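ABC transporter ATP-binding protein (Sulfolobus tokodaii, PDB 2PJZ) probably binds and hydrolyses ATP as the nucleotide-binding subunit of an ABC transporter, putatively one for cobalt. Local coordinates at residues T89-D92 / I93-Y97; R105-F108 / L109-L112; Y127-S130 / A131-V135; V137-S140 / L141-S145. All blocks are in the same frame, centred on the assembly; numbering follows the deposited sequence.

Contact 1 of 4, residues T89-D92 / I93-Y97; sequences TVND and IVYLY
N91 and Y95 meet one helical turn apart, the amide of N91 lying across the CE1 corner of the Y95 ring. ND2 of N91 is 3.7 Å from CE1 of Y95, and the amide and ring planes stand 54° apart, so this is a slanting touch and no stack. The N91 side chain reaches the ring because its CG runs trans to the backbone N (chi1 -172°) and so leans forward along the helix. Next to it V90 and V94 make a looser apolar pair, CG1 of V90 lying 4.2 Å from CG2 of V94. Beneath both pairs runs the main-chain ladder: V94 N donates to V90 O at 2.8 Å, Y95 N to N91 O at 3.0 Å, and I93 N to T89 O at 3.1 Å. Farther out, R105 fixes the polar side of the turn, since its guanidinium bonds to OD1 of N91 and forms a cation-pi contact with the Y95 ring. The valines face inward, V90 onto F108 and V137, V94 onto F108 and L141. These are the first two turns of an amphipathic helix, 90-100, in the alpha-helical subdomain of an ABC ATPase.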
ATOM      1  N   THR A  89     -17.063  13.835  12.966  1.00 31.45           N
ATOM      2  CA  THR A  89     -16.234  13.293  14.022  0.50 30.13           C
ATOM      3  C   THR A  89     -15.811  11.843  13.730  1.00 28.93           C
ATOM      4  O   THR A  89     -16.445  11.145  12.922  1.00 28.47           O
ATOM      5  CB  THR A  89     -16.909  13.434  15.410  0.50 30.42           C
ATOM      6  OG1 THR A  89     -15.914  13.333  16.430  0.50 31.83           O
ATOM      7  CG2 THR A  89     -17.960  12.358  15.639  0.50 28.84           C
ATOM      8  N   VAL A  90     -14.732  11.403  14.375  1.00 27.00           N
ATOM      9  CA  VAL A  90     -14.293  10.004  14.280  1.00 25.74           C
ATOM     10  C   VAL A  90     -15.417   9.075  14.732  1.00 24.69           C
ATOM     11  O   VAL A  90     -15.690   8.070  14.095  1.00 23.90           O
ATOM     12  CB  VAL A  90     -13.045   9.732  15.155  1.00 25.82           C
ATOM     13  CG1 VAL A  90     -12.768   8.223  15.268  1.00 24.18           C
ATOM     14  CG2 VAL A  90     -11.839  10.501  14.613  1.00 25.71           C
ATOM     15  N   ASN A  91     -16.073   9.423  15.836  1.00 24.15           N
ATOM     16  CA  ASN A  91     -17.165   8.595  16.351  1.00 24.19           C
ATOM     17  C   ASN A  91     -18.271   8.432  15.307  1.00 22.05           C
ATOM     18  O   ASN A  91     -18.815   7.341  15.134  1.00 23.00           O
ATOM     19  CB  ASN A  91     -17.681   9.181  17.682  1.00 25.06           C
ATOM     20  CG  ASN A  91     -18.660   8.297  18.372  1.00 26.63           C
ATOM     21  OD1 ASN A  91     -18.513   7.075  18.420  1.00 31.58           O
ATOM     22  ND2 ASN A  91     -19.681   8.920  18.945  1.00 29.78           N
ATOM     23  N   ASP A  92     -18.563   9.499  14.574  1.00 21.30           N
ATOM     24  CA  ASP A  92     -19.560   9.457  13.515  1.00 20.47           C
ATOM     25  C   ASP A  92     -19.117   8.470  12.436  1.00 20.29           C
ATOM     26  O   ASP A  92     -19.920   7.709  11.912  1.00 20.19           O
ATOM     27  CB  ASP A  92     -19.732  10.819  12.875  1.00 20.93           C
ATOM     28  CG  ASP A  92     -20.595  11.756  13.707  1.00 22.10           C
ATOM     29  OD1 ASP A  92     -21.272  11.283  14.635  1.00 23.22           O
ATOM     30  OD2 ASP A  92     -20.566  12.958  13.417  1.00 24.39           O
ATOM     31  N   ILE A  93     -17.832   8.502  12.109  1.00 19.96           N
ATOM     32  CA  ILE A  93     -17.280   7.589  11.088  1.00 18.90           C
ATOM     33  C   ILE A  93     -17.360   6.157  11.570  1.00 18.80           C
ATOM     34  O   ILE A  93     -17.711   5.255  10.794  1.00 18.44           O
ATOM     35  CB  ILE A  93     -15.828   7.950  10.713  1.00 19.31           C
ATOM     36  CG1 ILE A  93     -15.771   9.395  10.204  1.00 19.76           C
ATOM     37  CG2 ILE A  93     -15.271   6.941   9.665  1.00 18.75           C
ATOM     38  CD1 ILE A  93     -14.388   9.942  10.046  1.00 22.98           C
ATOM     39  N   VAL A  94     -17.030   5.942  12.845  1.00 18.37           N
ATOM     40  CA  VAL A  94     -17.164   4.604  13.432  1.00 19.03           C
ATOM     41  C   VAL A  94     -18.572   4.045  13.250  1.00 18.29           C
ATOM     42  O   VAL A  94     -18.728   2.901  12.803  1.00 16.80           O
ATOM     43  CB  VAL A  94     -16.727   4.566  14.906  1.00 18.84           C
ATOM     44  CG1 VAL A  94     -17.054   3.223  15.537  1.00 20.21           C
ATOM     45  CG2 VAL A  94     -15.229   4.851  14.992  1.00 19.42           C
ATOM     46  N   TYR A  95     -19.600   4.845  13.573  1.00 18.97           N
ATOM     47  CA  TYR A  95     -20.988   4.415  13.334  1.00 19.38           C
ATOM     48  C   TYR A  95     -21.290   4.042  11.868  1.00 19.67           C
ATOM     49  O   TYR A  95     -21.898   2.994  11.609  1.00 19.08           O
ATOM     50  CB  TYR A  95     -22.005   5.474  13.809  1.00 19.80           C
ATOM     51  CG  TYR A  95     -22.233   5.496  15.295  1.00 19.70           C
ATOM     52  CD1 TYR A  95     -21.953   6.638  16.038  1.00 22.98           C
ATOM     53  CD2 TYR A  95     -22.756   4.381  15.963  1.00 23.27           C
ATOM     54  CE1 TYR A  95     -22.180   6.676  17.434  1.00 23.19           C
ATOM     55  CE2 TYR A  95     -22.983   4.404  17.351  1.00 22.99           C
ATOM     56  CZ  TYR A  95     -22.696   5.561  18.064  1.00 23.69           C
ATOM     57  OH  TYR A  95     -22.918   5.602  19.417  1.00 24.28           O
ATOM     58  N   LEU A  96     -20.886   4.885  10.919  1.00 19.98           N
ATOM     59  CA  LEU A  96     -21.061   4.523   9.499  1.00 21.38           C
ATOM     60  C   LEU A  96     -20.381   3.194   9.153  1.00 20.66           C
ATOM     61  O   LEU A  96     -20.986   2.321   8.528  1.00 21.55           O
ATOM     62  CB  LEU A  96     -20.542   5.629   8.569  1.00 21.75           C
ATOM     63  CG  LEU A  96     -20.524   5.234   7.078  1.00 23.10           C
ATOM     64  CD1 LEU A  96     -21.929   4.881   6.500  1.00 28.40           C
ATOM     65  CD2 LEU A  96     -19.825   6.320   6.227  1.00 23.49           C
ATOM     66  N   TYR A  97     -19.130   3.033   9.575  1.00 19.23           N
ATOM     67  CA  TYR A  97     -18.363   1.834   9.206  1.00 18.99           C
ATOM     68  C   TYR A  97     -18.836   0.556   9.891  1.00 19.35           C
ATOM     69  O   TYR A  97     -18.676  -0.539   9.342  1.00 18.20           O
ATOM     70  CB  TYR A  97     -16.844   2.085   9.297  1.00 18.77           C
ATOM     71  CG  TYR A  97     -16.401   2.682   7.984  1.00 19.31           C
ATOM     72  CD1 TYR A  97     -16.643   4.016   7.680  1.00 20.32           C
ATOM     73  CD2 TYR A  97     -15.839   1.875   6.995  1.00 21.07           C
ATOM     74  CE1 TYR A  97     -16.314   4.540   6.423  1.00 19.64           C
ATOM     75  CE2 TYR A  97     -15.491   2.393   5.749  1.00 21.04           C
ATOM     76  CZ  TYR A  97     -15.733   3.713   5.471  1.00 21.25           C
ATOM     77  OH  TYR A  97     -15.393   4.208   4.232  1.00 21.28           O
TER

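Contact 2 of 4, residues R105-F108 / L109-L112; sequences RDLF and LEML
L112 sits over a face of the F108 ring, its CG 4.2 Å from the ring centroid and 26° off the normal, a CH-pi contact. CD1 of L112 comes down on the same side of the ring, 3.6 Å from CE2 of F108. F108 can present that face because its CG lies trans to the backbone N (chi1 178°), swinging the ring forward over the next turn. Beyond L112, the ring also packs against V90 and V94 of helix 90-100 and against S140, L141 and A144 of helix 131-144, which places it where three helices of the ABC helical subdomain meet. With an alanine at F108, L112 would probably lose the ring it packs on, and a gap would open among those helices. Apolar contacts run along other sides of the helix: CE of M111 lies 3.8 Å from CG of L107, and CD1 of L109 lies 4.0 Å from CG of R105. The latter uses just the methylene part of the arginine, whose guanidinium is held by N91 and by a salt bridge from NE to E98. E110 brings its carboxylate alongside CD1 of L107, OE2 at 3.9 Å. Among the backbone hydrogen bonds, L109 N donates to R105 O at 2.9 Å and L112 N to F108 O at 3.0 Å.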
ATOM      1  N   ARG A 105     -16.809  -2.035  16.930  1.00 21.50           N
ATOM      2  CA  ARG A 105     -16.426  -0.858  17.716  1.00 22.21           C
ATOM      3  C   ARG A 105     -15.427  -1.214  18.799  1.00 22.33           C
ATOM      4  O   ARG A 105     -14.479  -0.474  19.009  1.00 21.79           O
ATOM      5  CB  ARG A 105     -17.652  -0.171  18.335  1.00 23.05           C
ATOM      6  CG  ARG A 105     -17.297   1.036  19.233  1.00 23.03           C
ATOM      7  CD  ARG A 105     -18.564   1.707  19.751  1.00 23.74           C
ATOM      8  NE  ARG A 105     -19.200   2.524  18.714  1.00 26.71           N
ATOM      9  CZ  ARG A 105     -18.922   3.801  18.483  1.00 26.07           C
ATOM     10  NH1 ARG A 105     -17.990   4.422  19.192  1.00 28.53           N
ATOM     11  NH2 ARG A 105     -19.551   4.453  17.512  1.00 27.72           N
ATOM     12  N   ASP A 106     -15.632  -2.345  19.483  1.00 22.45           N
ATOM     13  CA  ASP A 106     -14.738  -2.744  20.576  1.00 22.76           C
ATOM     14  C   ASP A 106     -13.313  -2.957  20.062  1.00 21.74           C
ATOM     15  O   ASP A 106     -12.344  -2.538  20.699  1.00 21.26           O
ATOM     16  CB  ASP A 106     -15.240  -4.027  21.263  1.00 23.52           C
ATOM     17  CG  ASP A 106     -16.328  -3.761  22.333  1.00 26.42           C
ATOM     18  OD1 ASP A 106     -16.762  -2.613  22.528  1.00 29.38           O
ATOM     19  OD2 ASP A 106     -16.748  -4.737  22.986  1.00 33.20           O
ATOM     20  N   LEU A 107     -13.188  -3.628  18.913  1.00 20.48           N
ATOM     21  CA  LEU A 107     -11.872  -3.874  18.304  1.00 19.34           C
ATOM     22  C   LEU A 107     -11.246  -2.545  17.912  1.00 19.09           C
ATOM     23  O   LEU A 107     -10.067  -2.335  18.166  1.00 18.95           O
ATOM     24  CB  LEU A 107     -11.956  -4.792  17.065  1.00 19.03           C
ATOM     25  CG  LEU A 107     -10.662  -5.084  16.287  1.00 19.44           C
ATOM     26  CD1 LEU A 107      -9.567  -5.585  17.223  1.00 18.79           C
ATOM     27  CD2 LEU A 107     -10.876  -6.094  15.135  1.00 18.72           C
ATOM     28  N   PHE A 108     -12.026  -1.665  17.294  1.00 18.97           N
ATOM     29  CA  PHE A 108     -11.517  -0.317  16.977  1.00 19.62           C
ATOM     30  C   PHE A 108     -10.977   0.429  18.225  1.00 20.18           C
ATOM     31  O   PHE A 108      -9.919   1.067  18.181  1.00 19.34           O
ATOM     32  CB  PHE A 108     -12.587   0.524  16.285  1.00 19.18           C
ATOM     33  CG  PHE A 108     -12.147   1.929  15.967  1.00 19.07           C
ATOM     34  CD1 PHE A 108     -11.286   2.185  14.889  1.00 18.26           C
ATOM     35  CD2 PHE A 108     -12.593   2.998  16.749  1.00 18.33           C
ATOM     36  CE1 PHE A 108     -10.859   3.476  14.613  1.00 15.88           C
ATOM     37  CE2 PHE A 108     -12.185   4.300  16.474  1.00 18.01           C
ATOM     38  CZ  PHE A 108     -11.314   4.545  15.406  1.00 18.58           C
ATOM     39  N   LEU A 109     -11.742   0.377  19.311  1.00 21.27           N
ATOM     40  CA  LEU A 109     -11.336   1.032  20.560  1.00 22.61           C
ATOM     41  C   LEU A 109     -10.096   0.398  21.142  1.00 23.41           C
ATOM     42  O   LEU A 109      -9.230   1.095  21.692  1.00 24.21           O
ATOM     43  CB  LEU A 109     -12.497   1.041  21.567  1.00 22.93           C
ATOM     44  CG  LEU A 109     -13.731   1.879  21.200  1.00 23.57           C
ATOM     45  CD1 LEU A 109     -14.816   1.844  22.297  1.00 26.39           C
ATOM     46  CD2 LEU A 109     -13.370   3.329  20.862  1.00 24.21           C
ATOM     47  N   GLU A 110      -9.995  -0.923  21.015  1.00 23.89           N
ATOM     48  CA  GLU A 110      -8.804  -1.669  21.433  1.00 24.47           C
ATOM     49  C   GLU A 110      -7.537  -1.202  20.686  1.00 23.29           C
ATOM     50  O   GLU A 110      -6.483  -1.000  21.298  1.00 23.19           O
ATOM     51  CB  GLU A 110      -9.057  -3.175  21.263  1.00 24.35           C
ATOM     52  CG  GLU A 110      -7.829  -4.060  21.302  1.00 27.60           C
ATOM     53  CD  GLU A 110      -8.109  -5.502  20.884  1.00 28.21           C
ATOM     54  OE1 GLU A 110      -9.236  -5.988  21.129  1.00 32.23           O
ATOM     55  OE2 GLU A 110      -7.200  -6.140  20.290  1.00 31.52           O
ATOM     56  N   MET A 111      -7.648  -1.017  19.366  1.00 21.10           N
ATOM     57  CA  MET A 111      -6.561  -0.463  18.559  1.00 18.89           C
ATOM     58  C   MET A 111      -6.196   0.960  18.987  1.00 20.34           C
ATOM     59  O   MET A 111      -5.026   1.278  19.147  1.00 20.44           O
ATOM     60  CB  MET A 111      -6.965  -0.471  17.060  1.00 18.45           C
ATOM     61  CG  MET A 111      -7.217  -1.866  16.468  1.00 17.38           C
ATOM     62  SD  MET A 111      -7.846  -1.781  14.731  1.00 11.89           S
ATOM     63  CE  MET A 111      -7.763  -3.555  14.359  1.00 16.77           C
ATOM     64  N   LEU A 112      -7.191   1.818  19.175  1.00 22.13           N
ATOM     65  CA  LEU A 112      -6.903   3.207  19.595  1.00 23.67           C
ATOM     66  C   LEU A 112      -6.139   3.210  20.932  1.00 24.75           C
ATOM     67  O   LEU A 112      -5.122   3.894  21.086  1.00 25.05           O
ATOM     68  CB  LEU A 112      -8.186   4.025  19.719  1.00 23.76           C
ATOM     69  CG  LEU A 112      -8.949   4.522  18.508  1.00 25.02           C
ATOM     70  CD1 LEU A 112      -9.958   5.568  18.953  1.00 27.53           C
ATOM     71  CD2 LEU A 112      -7.996   5.103  17.473  1.00 27.82           C
TER

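Contact 3 of 4, residues Y127-S130 / A131-V135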
ATOM      1  N   TYR A 127     -10.773  15.678   9.942  1.00 42.60           N
ATOM      2  CA  TYR A 127      -9.957  16.706   9.261  1.00 44.20           C
ATOM      3  C   TYR A 127      -8.964  17.396  10.195  1.00 43.57           C
ATOM      4  O   TYR A 127      -7.940  17.907   9.756  1.00 44.46           O
ATOM      5  CB  TYR A 127     -10.861  17.773   8.626  1.00 45.73           C
ATOM      6  CG  TYR A 127     -11.637  18.552   9.660  1.00 48.64           C
ATOM      7  CD1 TYR A 127     -10.983  19.457  10.507  1.00 50.39           C
ATOM      8  CD2 TYR A 127     -13.014  18.370   9.817  1.00 50.86           C
ATOM      9  CE1 TYR A 127     -11.659  20.145  11.492  1.00 50.85           C
ATOM     10  CE2 TYR A 127     -13.720  19.075  10.787  1.00 51.66           C
ATOM     11  CZ  TYR A 127     -13.028  19.959  11.636  1.00 51.24           C
ATOM     12  OH  TYR A 127     -13.685  20.694  12.613  1.00 51.52           O
ATOM     13  N   LYS A 128      -9.289  17.410  11.483  1.00 42.59           N
ATOM     14  CA  LYS A 128      -8.582  18.203  12.478  1.00 41.68           C
ATOM     15  C   LYS A 128      -7.401  17.430  13.029  1.00 40.01           C
ATOM     16  O   LYS A 128      -6.567  17.986  13.739  1.00 39.88           O
ATOM     17  CB  LYS A 128      -9.557  18.580  13.604  1.00 41.93           C
ATOM     18  CG  LYS A 128      -9.235  19.846  14.393  1.00 43.61           C
ATOM     19  CD  LYS A 128     -10.421  20.255  15.304  1.00 43.44           C
ATOM     20  CE  LYS A 128     -10.710  19.199  16.399  1.00 45.85           C
ATOM     21  NZ  LYS A 128     -11.871  19.506  17.301  1.00 44.65           N
ATOM     22  N   LEU A 129      -7.314  16.142  12.688  1.00 37.63           N
ATOM     23  CA  LEU A 129      -6.227  15.304  13.188  1.00 35.68           C
ATOM     24  C   LEU A 129      -4.921  15.592  12.450  1.00 34.19           C
ATOM     25  O   LEU A 129      -4.928  15.959  11.279  1.00 34.30           O
ATOM     26  CB  LEU A 129      -6.572  13.807  13.082  1.00 35.03           C
ATOM     27  CG  LEU A 129      -7.799  13.240  13.804  1.00 35.50           C
ATOM     28  CD1 LEU A 129      -7.841  11.712  13.631  1.00 33.72           C
ATOM     29  CD2 LEU A 129      -7.857  13.601  15.290  1.00 33.41           C
ATOM     30  N   SER A 130      -3.810  15.396  13.143  1.00 33.02           N
ATOM     31  CA  SER A 130      -2.496  15.471  12.526  1.00 31.92           C
ATOM     32  C   SER A 130      -2.339  14.357  11.482  1.00 30.79           C
ATOM     33  O   SER A 130      -3.147  13.430  11.442  1.00 29.78           O
ATOM     34  CB  SER A 130      -1.412  15.366  13.590  1.00 31.93           C
ATOM     35  OG  SER A 130      -1.407  14.098  14.204  1.00 32.10           O
ATOM     36  N   ALA A 131      -1.318  14.461  10.637  1.00 29.07           N
ATOM     37  CA  ALA A 131      -1.058  13.445   9.606  1.00 27.86           C
ATOM     38  C   ALA A 131      -0.884  12.040  10.207  1.00 26.94           C
ATOM     39  O   ALA A 131      -1.527  11.077   9.763  1.00 25.91           O
ATOM     40  CB  ALA A 131       0.161  13.831   8.797  1.00 27.95           C
ATOM     41  N   GLY A 132      -0.024  11.929  11.219  1.00 25.98           N
ATOM     42  CA  GLY A 132       0.199  10.652  11.909  1.00 24.95           C
ATOM     43  C   GLY A 132      -1.074  10.111  12.548  1.00 23.90           C
ATOM     44  O   GLY A 132      -1.422   8.938  12.382  1.00 23.14           O
ATOM     45  N   GLN A 133      -1.785  10.970  13.261  1.00 23.32           N
ATOM     46  CA  GLN A 133      -3.068  10.575  13.870  1.00 22.96           C
ATOM     47  C   GLN A 133      -4.134  10.150  12.848  1.00 21.41           C
ATOM     48  O   GLN A 133      -4.830   9.142  13.053  1.00 21.06           O
ATOM     49  CB  GLN A 133      -3.619  11.731  14.691  1.00 23.46           C
ATOM     50  CG  GLN A 133      -2.879  11.971  16.004  1.00 26.65           C
ATOM     51  CD  GLN A 133      -3.484  13.154  16.755  1.00 30.07           C
ATOM     52  OE1 GLN A 133      -4.059  14.061  16.149  1.00 30.15           O
ATOM     53  NE2 GLN A 133      -3.373  13.134  18.082  1.00 33.24           N
ATOM     54  N   SER A 134      -4.266  10.932  11.775  1.00 19.98           N
ATOM     55  CA  SER A 134      -5.227  10.668  10.688  1.00 19.41           C
ATOM     56  C   SER A 134      -5.008   9.278  10.068  1.00 18.38           C
ATOM     57  O   SER A 134      -5.968   8.495   9.956  1.00 17.36           O
ATOM     58  CB  SER A 134      -5.116  11.738   9.596  1.00 18.80           C
ATOM     59  OG  SER A 134      -6.012  11.469   8.520  1.00 21.33           O
ATOM     60  N   VAL A 135      -3.763   8.985   9.667  1.00 17.09           N
ATOM     61  CA  VAL A 135      -3.444   7.662   9.085  1.00 16.09           C
ATOM     62  C   VAL A 135      -3.632   6.516  10.078  1.00 16.27           C
ATOM     63  O   VAL A 135      -4.114   5.441   9.704  1.00 15.43           O
ATOM     64  CB  VAL A 135      -2.076   7.588   8.336  1.00 16.82           C
ATOM     65  CG1 VAL A 135      -0.870   7.439   9.298  1.00 16.86           C
ATOM     66  CG2 VAL A 135      -2.074   6.400   7.354  1.00 15.06           C
TER
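S130 and Q133 grip each other at the start of helix 131-144. The serine, at the N-cap position, turns its OG between its own backbone N and carbonyl carbon (chi1 66°), and there OG accepts the N-H of Q133 at 3.3 Å. The glutamine answers in the other direction: its OE1 takes the backbone N-H of S130, also 3.3 Å from N to OE1, in a fairly straight bond (163° at the hydrogen) that meets the carbonyl group at a slant, 20° from its plane. These reciprocal bonds form a capping box. A weak bond from OG of S130 to OE1 of Q133 closes the triangle, so one carbonyl oxygen draws on two groups of the same serine. The sequence LSAGQ across L129-Q133 matches the ABC signature motif, LSGGQ in its commonest form, which in dimers of related ATPases faces the nucleotide held by the partner subunit. A sulfate lies about 4 Å from the S130 side chain, consistent with an anion-binding spot. A leucine in place of Q133 would probably leave the N-H of S130 without its acceptor and OG without its weak second bond, halving the capping box. L129 buries its side chain against the first turn, crossing Q133 at about a right angle, with CD2 of L129 3.9 Å from OE1 of Q133. Behind the cap, S134 N donates to S130 O at 2.8 Å.

Contact 4 of 4, residues V137-S140 / L141-S145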
ATOM      1  N   VAL A 137      -5.763   6.459  12.601  1.00 14.40           N
ATOM      2  CA  VAL A 137      -7.229   6.288  12.734  1.00 15.45           C
ATOM      3  C   VAL A 137      -7.816   5.591  11.482  1.00 14.76           C
ATOM      4  O   VAL A 137      -8.605   4.622  11.597  1.00 13.68           O
ATOM      5  CB  VAL A 137      -7.929   7.634  13.047  1.00 15.75           C
ATOM      6  CG1 VAL A 137      -9.465   7.559  12.863  1.00 17.30           C
ATOM      7  CG2 VAL A 137      -7.573   8.087  14.479  1.00 17.77           C
ATOM      8  N   ARG A 138      -7.397   6.048  10.295  1.00 13.68           N
ATOM      9  CA  ARG A 138      -7.913   5.467   9.044  1.00 13.49           C
ATOM     10  C   ARG A 138      -7.502   3.995   8.847  1.00 13.15           C
ATOM     11  O   ARG A 138      -8.310   3.150   8.403  1.00 13.46           O
ATOM     12  CB  ARG A 138      -7.485   6.341   7.843  1.00 13.42           C
ATOM     13  CG  ARG A 138      -8.322   7.638   7.731  1.00 12.64           C
ATOM     14  CD  ARG A 138      -7.900   8.491   6.502  1.00 14.83           C
ATOM     15  NE  ARG A 138      -6.642   9.221   6.721  1.00 16.22           N
ATOM     16  CZ  ARG A 138      -5.472   8.917   6.158  1.00 18.40           C
ATOM     17  NH1 ARG A 138      -5.347   7.899   5.300  1.00 15.27           N
ATOM     18  NH2 ARG A 138      -4.408   9.662   6.439  1.00 19.34           N
ATOM     19  N   THR A 139      -6.261   3.671   9.183  1.00 13.11           N
ATOM     20  CA  THR A 139      -5.822   2.268   9.140  1.00 13.12           C
ATOM     21  C   THR A 139      -6.612   1.417  10.159  1.00 13.06           C
ATOM     22  O   THR A 139      -7.060   0.300   9.855  1.00 12.53           O
ATOM     23  CB  THR A 139      -4.291   2.142   9.327  1.00 13.16           C
ATOM     24  OG1 THR A 139      -3.623   2.823   8.255  1.00 14.36           O
ATOM     25  CG2 THR A 139      -3.856   0.668   9.294  1.00 12.66           C
ATOM     26  N   SER A 140      -6.822   1.964  11.350  1.00 12.42           N
ATOM     27  CA  SER A 140      -7.582   1.274  12.380  1.00 12.95           C
ATOM     28  C   SER A 140      -9.035   1.054  11.928  1.00 12.69           C
ATOM     29  O   SER A 140      -9.577  -0.041  12.087  1.00 13.16           O
ATOM     30  CB  SER A 140      -7.507   2.056  13.708  1.00 13.60           C
ATOM     31  OG  SER A 140      -6.183   2.064  14.190  1.00 15.53           O
ATOM     32  N   LEU A 141      -9.659   2.070  11.349  1.00 12.37           N
ATOM     33  CA  LEU A 141     -11.007   1.893  10.762  1.00 13.14           C
ATOM     34  C   LEU A 141     -11.046   0.772   9.687  1.00 13.08           C
ATOM     35  O   LEU A 141     -11.975  -0.059   9.661  1.00 12.89           O
ATOM     36  CB  LEU A 141     -11.491   3.207  10.144  1.00 13.16           C
ATOM     37  CG  LEU A 141     -11.869   4.332  11.124  1.00 12.42           C
ATOM     38  CD1 LEU A 141     -11.880   5.652  10.379  1.00 13.09           C
ATOM     39  CD2 LEU A 141     -13.238   4.085  11.799  1.00 14.68           C
ATOM     40  N   ALA A 142     -10.058   0.781   8.800  1.00 12.52           N
ATOM     41  CA  ALA A 142      -9.981  -0.253   7.755  1.00 12.78           C
ATOM     42  C   ALA A 142      -9.900  -1.665   8.385  1.00 12.94           C
ATOM     43  O   ALA A 142     -10.583  -2.591   7.941  1.00 13.30           O
ATOM     44  CB  ALA A 142      -8.804  -0.001   6.840  1.00 11.32           C
ATOM     45  N   LEU A 143      -9.065  -1.817   9.415  1.00 12.34           N
ATOM     46  CA  LEU A 143      -8.795  -3.142   9.983  1.00 12.69           C
ATOM     47  C   LEU A 143      -9.843  -3.634  10.954  1.00 13.27           C
ATOM     48  O   LEU A 143      -9.987  -4.858  11.144  1.00 13.46           O
ATOM     49  CB  LEU A 143      -7.417  -3.194  10.654  1.00 12.47           C
ATOM     50  CG  LEU A 143      -6.210  -2.882   9.752  1.00 12.65           C
ATOM     51  CD1 LEU A 143      -4.985  -2.840  10.600  1.00 12.93           C
ATOM     52  CD2 LEU A 143      -6.021  -3.888   8.612  1.00 12.15           C
ATOM     53  N   ALA A 144     -10.558  -2.709  11.592  1.00 14.07           N
ATOM     54  CA  ALA A 144     -11.488  -3.116  12.657  1.00 15.15           C
ATOM     55  C   ALA A 144     -12.755  -3.775  12.120  1.00 14.21           C
ATOM     56  O   ALA A 144     -13.521  -4.360  12.874  1.00 14.07           O
ATOM     57  CB  ALA A 144     -11.819  -1.951  13.563  1.00 13.80           C
ATOM     58  N   SER A 145     -12.971  -3.709  10.808  1.00 14.95           N
ATOM     59  CA  SER A 145     -13.995  -4.535  10.188  1.00 14.79           C
ATOM     60  C   SER A 145     -13.561  -5.965   9.835  1.00 15.24           C
ATOM     61  O   SER A 145     -14.335  -6.714   9.205  1.00 15.92           O
ATOM     62  CB  SER A 145     -14.582  -3.840   8.951  1.00 15.65           C
ATOM     63  OG  SER A 145     -13.575  -3.640   7.984  1.00 15.95           O
TER
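Complementary first torsions pair V137 with L141: the valine puts CG1 trans to its backbone N (chi1 167°), forward along the helix, while the leucine turns CG back beside its own N (chi1 -71°). The two side chains therefore lie next to one another, pointing the same way, with CG1 of V137 4.0 Å from CD1 of L141. T139 and L143 repeat the scheme on another side, CG2 of T139 standing 3.9 Å from CD1 of L143. The same torsion that places CG2 forward (chi1 -62° to OG1) turns OG1 of T139 back along the helix, where it bonds to V135 O and to the ND2 of N79. S140 likewise turns OG back, to L136 O. Under these pairs the alpha-helical ladder continues, L141 N donating to V137 O at 2.8 Å, L143 N to T139 O at 2.9 Å, and A144 N to S140 O at 2.9 Å, the last noticeably bent. Neighbours enclose the turns: I93 and V94 meet L141, and Y170 and I171 meet L143. The chemistry is that of buried turns, in which the hydroxyls of T139 and S140 bond to carbonyls one turn back and the methyls are given over to packing, while R138 bonds outward to N79 O and back to S134 OG on its own helix.

All four contacts follow one another in series along the chain; none nests in or crosses another, and each joins residues about one turn apart, closing no long loop. Contact 1 opens helix 90-100, and contact 2 follows on helix 105-114; N91, V94 and Y95 of the first meet R105 of the second. Contact 3 then starts helix 131-144 and contact 4 carries that helix to its last turns, the two touching where L129 packs on V137. Contact 4 is the common neighbour: V137 and L141 meet V90, I93 and V94 of contact 1, while S140, L141, L143 and A144 meet F108 and M111 of contact 2. Contacts 2 and 3 do not touch, their nearest atoms being about 7 Å apart.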